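Local coordinates for McyG protein (Microcystis aeruginosa PCC 7806, PDB 4R0M) that probably activates phenylalanine-like starter acids as acyl-adenylates and loads them onto its peptidyl carrier domain at the start of microcystin synthesis, at residues 113-125 with 178-190. Sequence-based numbering, arbitrary orientation.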
loop_
_atom_site.group_PDB
_atom_site.type_symbol
_atom_site.label_atom_id
_atom_site.label_comp_id
_atom_site.label_asym_id
_atom_site.label_seq_id
_atom_site.Cartn_x
_atom_site.Cartn_y
_atom_site.Cartn_z
ATOM N N VAL A 113 9.987 -13.492 -4.276
ATOM C CA VAL A 113 10.615 -14.772 -3.929
ATOM C C VAL A 113 11.755 -14.567 -2.926
ATOM O O VAL A 113 11.878 -15.325 -1.961
ATOM C CB VAL A 113 11.114 -15.521 -5.191
ATOM C CG1 VAL A 113 12.151 -16.584 -4.843
ATOM C CG2 VAL A 113 9.945 -16.149 -5.934
ATOM N N LYS A 114 12.570 -13.536 -3.157
ATOM C CA LYS A 114 13.695 -13.202 -2.277
ATOM C C LYS A 114 13.222 -12.777 -0.889
ATOM O O LYS A 114 13.811 -13.168 0.119
ATOM C CB LYS A 114 14.563 -12.097 -2.890
ATOM C CG LYS A 114 15.437 -12.560 -4.046
ATOM C CD LYS A 114 15.976 -11.384 -4.851
ATOM C CE LYS A 114 16.650 -11.860 -6.132
ATOM N NZ LYS A 114 17.058 -10.728 -7.011
ATOM N N LYS A 115 12.156 -11.981 -0.851
ATOM C CA LYS A 115 11.569 -11.521 0.403
ATOM C C LYS A 115 11.053 -12.706 1.222
ATOM O O LYS A 115 11.340 -12.814 2.413
ATOM C CB LYS A 115 10.448 -10.518 0.130
ATOM C CG LYS A 115 10.137 -9.596 1.297
ATOM C CD LYS A 115 8.953 -8.702 0.972
ATOM C CE LYS A 115 8.774 -7.620 2.021
ATOM N NZ LYS A 115 7.568 -6.791 1.749
ATOM N N LEU A 116 10.311 -13.598 0.565
ATOM C CA LEU A 116 9.800 -14.812 1.199
ATOM C C LEU A 116 10.919 -15.630 1.843
ATOM O O LEU A 116 10.799 -16.042 2.998
ATOM C CB LEU A 116 9.019 -15.664 0.190
ATOM C CG LEU A 116 8.639 -17.101 0.569
ATOM C CD1 LEU A 116 7.670 -17.153 1.747
ATOM C CD2 LEU A 116 8.063 -17.827 -0.636
ATOM N N GLU A 117 12.003 -15.849 1.096
ATOM C CA GLU A 117 13.156 -16.606 1.591
ATOM C C GLU A 117 13.892 -15.884 2.719
ATOM O O GLU A 117 14.298 -16.515 3.695
ATOM C CB GLU A 117 14.122 -16.946 0.448
ATOM C CG GLU A 117 13.561 -17.954 -0.545
ATOM C CD GLU A 117 14.521 -18.307 -1.668
ATOM O OE1 GLU A 117 15.691 -17.874 -1.637
ATOM O OE2 GLU A 117 14.102 -19.031 -2.591
ATOM N N ASN A 118 14.058 -14.568 2.580
ATOM C CA ASN A 118 14.740 -13.765 3.596
ATOM C C ASN A 118 13.976 -13.721 4.914
ATOM O O ASN A 118 14.551 -13.956 5.977
ATOM C CB ASN A 118 15.014 -12.341 3.094
ATOM C CG ASN A 118 16.185 -12.270 2.124
ATOM O OD1 ASN A 118 17.046 -13.152 2.095
ATOM N ND2 ASN A 118 16.225 -11.208 1.327
ATOM N N VAL A 119 12.680 -13.426 4.830
ATOM C CA VAL A 119 11.803 -13.387 5.997
ATOM C C VAL A 119 11.768 -14.760 6.672
ATOM O O VAL A 119 11.856 -14.856 7.899
ATOM C CB VAL A 119 10.379 -12.908 5.620
ATOM C CG1 VAL A 119 9.405 -13.094 6.775
ATOM C CG2 VAL A 119 10.408 -11.451 5.180
ATOM N N TRP A 120 11.666 -15.812 5.860
ATOM C CA TRP A 120 11.679 -17.196 6.342
ATOM C C TRP A 120 12.903 -17.500 7.164
ATOM O O TRP A 120 12.812 -18.172 8.194
ATOM C CB TRP A 120 11.566 -18.156 5.164
ATOM C CG TRP A 120 11.514 -19.622 5.521
ATOM C CD1 TRP A 120 10.418 -20.351 5.977
ATOM C CD2 TRP A 120 12.606 -20.600 5.424
ATOM N NE1 TRP A 120 10.752 -21.669 6.175
ATOM C CE2 TRP A 120 12.047 -21.886 5.863
ATOM C CE3 TRP A 120 13.942 -20.541 5.040
ATOM C CZ2 TRP A 120 12.811 -23.044 5.904
ATOM C CZ3 TRP A 120 14.702 -21.716 5.088
ATOM C CH2 TRP A 120 14.149 -22.934 5.509
ATOM N N LYS A 121 14.055 -16.999 6.720
ATOM C CA LYS A 121 15.315 -17.180 7.442
ATOM C C LYS A 121 15.372 -16.331 8.715
ATOM O O LYS A 121 15.846 -16.795 9.754
ATOM C CB LYS A 121 16.512 -16.880 6.529
ATOM C CG LYS A 121 16.741 -17.944 5.465
ATOM C CD LYS A 121 17.708 -17.489 4.380
ATOM C CE LYS A 121 17.816 -18.537 3.280
ATOM N NZ LYS A 121 18.909 -18.244 2.309
ATOM N N ILE A 122 14.876 -15.098 8.630
ATOM C CA ILE A 122 14.824 -14.193 9.781
ATOM C C ILE A 122 13.971 -14.764 10.928
ATOM O O ILE A 122 14.302 -14.582 12.101
ATOM C CB ILE A 122 14.330 -12.782 9.366
ATOM C CG1 ILE A 122 15.394 -12.078 8.519
ATOM C CG2 ILE A 122 13.995 -11.925 10.582
ATOM C CD1 ILE A 122 14.869 -10.931 7.679
ATOM N N LEU A 123 12.901 -15.476 10.574
ATOM C CA LEU A 123 11.932 -15.986 11.550
ATOM C C LEU A 123 12.171 -17.436 11.989
ATOM O O LEU A 123 11.288 -18.060 12.586
ATOM C CB LEU A 123 10.505 -15.840 11.007
ATOM C CG LEU A 123 9.956 -14.453 10.669
ATOM C CD1 LEU A 123 8.539 -14.578 10.136
ATOM C CD2 LEU A 123 9.993 -13.529 11.874
ATOM N N ASP A 124 13.365 -17.955 11.699
ATOM C CA ASP A 124 13.772 -19.322 12.064
ATOM C C ASP A 124 12.833 -20.411 11.527
ATOM O O ASP A 124 12.253 -21.183 12.295
ATOM C CB ASP A 124 13.969 -19.461 13.586
ATOM C CG ASP A 124 15.113 -18.600 14.116
ATOM O OD1 ASP A 124 16.198 -18.573 13.489
ATOM O OD2 ASP A 124 14.930 -17.957 15.174
ATOM N N ASN A 125 12.691 -20.453 10.203
ATOM C CA ASN A 125 11.963 -21.520 9.495
ATOM C C ASN A 125 10.503 -21.731 9.933
ATOM O O ASN A 125 10.135 -22.833 10.341
ATOM C CB ASN A 125 12.731 -22.855 9.576
ATOM C CG ASN A 125 14.174 -22.746 9.104
ATOM O OD1 ASN A 125 14.746 -21.656 9.027
ATOM N ND2 ASN A 125 14.774 -23.893 8.791
ATOM N N LEU A 178 0.455 -8.732 14.836
ATOM C CA LEU A 178 0.692 -8.711 13.400
ATOM C C LEU A 178 2.111 -8.257 13.082
ATOM O O LEU A 178 2.585 -7.246 13.606
ATOM C CB LEU A 178 -0.328 -7.793 12.716
ATOM C CG LEU A 178 -0.325 -7.634 11.190
ATOM C CD1 LEU A 178 -0.606 -8.949 10.473
ATOM C CD2 LEU A 178 -1.343 -6.575 10.794
ATOM N N LEU A 179 2.783 -9.019 12.226
ATOM C CA LEU A 179 4.133 -8.685 11.791
ATOM C C LEU A 179 4.160 -8.494 10.277
ATOM O O LEU A 179 3.933 -9.441 9.524
ATOM C CB LEU A 179 5.122 -9.770 12.237
ATOM C CG LEU A 179 6.617 -9.627 11.928
ATOM C CD1 LEU A 179 7.205 -8.339 12.482
ATOM C CD2 LEU A 179 7.365 -10.830 12.479
ATOM N N LEU A 180 4.421 -7.260 9.846
ATOM C CA LEU A 180 4.436 -6.914 8.424
ATOM C C LEU A 180 5.804 -6.415 7.963
ATOM O O LEU A 180 6.294 -5.384 8.433
ATOM C CB LEU A 180 3.365 -5.863 8.107
ATOM C CG LEU A 180 1.891 -6.260 8.221
ATOM C CD1 LEU A 180 1.025 -5.019 8.366
ATOM C CD2 LEU A 180 1.453 -7.085 7.023
ATOM N N PHE A 181 6.407 -7.152 7.035
ATOM C CA PHE A 181 7.717 -6.805 6.499
ATOM C C PHE A 181 7.607 -5.877 5.299
ATOM O O PHE A 181 6.866 -6.155 4.356
ATOM C CB PHE A 181 8.495 -8.067 6.117
ATOM C CG PHE A 181 9.129 -8.766 7.284
ATOM C CD1 PHE A 181 8.403 -9.678 8.048
ATOM C CD2 PHE A 181 10.457 -8.523 7.617
ATOM C CE1 PHE A 181 8.989 -10.325 9.125
ATOM C CE2 PHE A 181 11.048 -9.168 8.694
ATOM C CZ PHE A 181 10.312 -10.070 9.449
ATOM N N THR A 182 8.338 -4.768 5.353
ATOM C CA THR A 182 8.477 -3.862 4.216
ATOM C C THR A 182 9.896 -3.959 3.668
ATOM O O THR A 182 10.849 -4.143 4.432
ATOM C CB THR A 182 8.206 -2.397 4.610
ATOM O OG1 THR A 182 8.990 -2.057 5.760
ATOM C CG2 THR A 182 6.737 -2.181 4.927
ATOM N N SER A 183 10.033 -3.846 2.349
ATOM C CA SER A 183 11.353 -3.825 1.717
ATOM C C SER A 183 12.005 -2.467 1.931
ATOM O O SER A 183 11.418 -1.428 1.615
ATOM C CB SER A 183 11.259 -4.141 0.221
ATOM O OG SER A 183 11.080 -5.529 -0.005
ATOM N N GLY A 184 13.214 -2.479 2.486
ATOM C CA GLY A 184 13.976 -1.252 2.696
ATOM C C GLY A 184 14.599 -0.751 1.406
ATOM O O GLY A 184 14.420 -1.356 0.344
ATOM N N SER A 185 15.330 0.357 1.501
ATOM C CA SER A 185 16.059 0.914 0.360
ATOM C C SER A 185 17.133 -0.060 -0.131
ATOM O O SER A 185 17.290 -0.265 -1.338
ATOM C CB SER A 185 16.687 2.261 0.728
ATOM O OG SER A 185 15.699 3.193 1.136
ATOM N N THR A 186 17.860 -0.654 0.817
ATOM C CA THR A 186 18.889 -1.656 0.528
ATOM C C THR A 186 18.830 -2.805 1.538
ATOM O O THR A 186 18.382 -2.622 2.675
ATOM C CB THR A 186 20.314 -1.055 0.573
ATOM O OG1 THR A 186 20.541 -0.441 1.848
ATOM C CG2 THR A 186 20.524 -0.022 -0.530
ATOM N N GLY A 187 19.279 -3.984 1.113
ATOM C CA GLY A 187 19.484 -5.119 2.013
ATOM C C GLY A 187 18.237 -5.839 2.492
ATOM O O GLY A 187 17.322 -6.110 1.711
HETATM N N MSE A 188 18.213 -6.142 3.790
HETATM C CA MSE A 188 17.175 -6.983 4.394
HETATM C C MSE A 188 15.887 -6.227 4.631
HETATM O O MSE A 188 15.906 -5.008 4.823
HETATM C CB MSE A 188 17.706 -7.559 5.712
HETATM C CG MSE A 188 18.862 -8.541 5.507
HETATM SE SE MSE A 188 18.253 -10.202 4.627
HETATM C CE MSE A 188 18.465 -11.437 6.149
ATOM N N PRO A 189 14.741 -6.942 4.608
ATOM C CA PRO A 189 13.439 -6.326 4.877
ATOM C C PRO A 189 13.232 -5.957 6.350
ATOM O O PRO A 189 13.806 -6.590 7.238
ATOM C CB PRO A 189 12.444 -7.411 4.453
ATOM C CG PRO A 189 13.193 -8.688 4.601
ATOM C CD PRO A 189 14.604 -8.358 4.217
ATOM N N LYS A 190 12.408 -4.941 6.590
ATOM C CA LYS A 190 12.172 -4.425 7.935
ATOM C C LYS A 190 10.830 -4.930 8.469
ATOM O O LYS A 190 9.785 -4.706 7.855
ATOM C CB LYS A 190 12.218 -2.891 7.942
ATOM C CG LYS A 190 13.199 -2.278 6.944
ATOM C CD LYS A 190 13.615 -0.855 7.304
ATOM C CE LYS A 190 12.520 0.173 7.062
ATOM N NZ LYS A 190 12.316 0.485 5.620
#
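Val-119 lays a methyl group over the aromatic ring of Phe-181: CG2 stands 3.8 Å from the ring centroid and 19° off the normal, a CH-pi contact, while CG1 rests against CE1 and CD1 of the same ring. At the ring's edge, near its plane, Leu-123 brings CD2, which also meets Leu-179 CD2 at 3.8 Å. Pro-189 continues this apolar surface, its CG touching Val-119 CG2 and Ile-122 CD1. Farther out, the poorly ordered selenomethionine Met-188 bends back so that SE lies 3.8 Å from Asn-118 CG and CE reaches the CG1 and CD1 of Ile-122. The polar link is Lys-115: with CG turned anti to the backbone N (chi1 -158°), the extended chain carries NZ past Ser-183 OG to Phe-181 O, 2.8 Å away and approached from above the carbonyl plane. Its methylenes extend the apolar surface beside Phe-181 and Pro-189, while the ammonium group ties helix 111-122 to the Phe-181 backbone. The Ser/Thr/Gly-rich turn around 184-188 matches the loop often called the P-loop in adenylate-forming enzymes, thought to engage the ATP phosphates; Thr-182, on the strand side of that turn, touches the phenylalanyl-adenylate. Backbone bonds in both directions between Thr-182 and Lys-190 close the hairpin of strands 176-182 and 190-195. Phe-181 and Leu-123 both reach Val-98 of strand 96-99, and Leu-116 packs on strand 72-76, so helix 111-122 is shared between this parallel sheet and the hairpin.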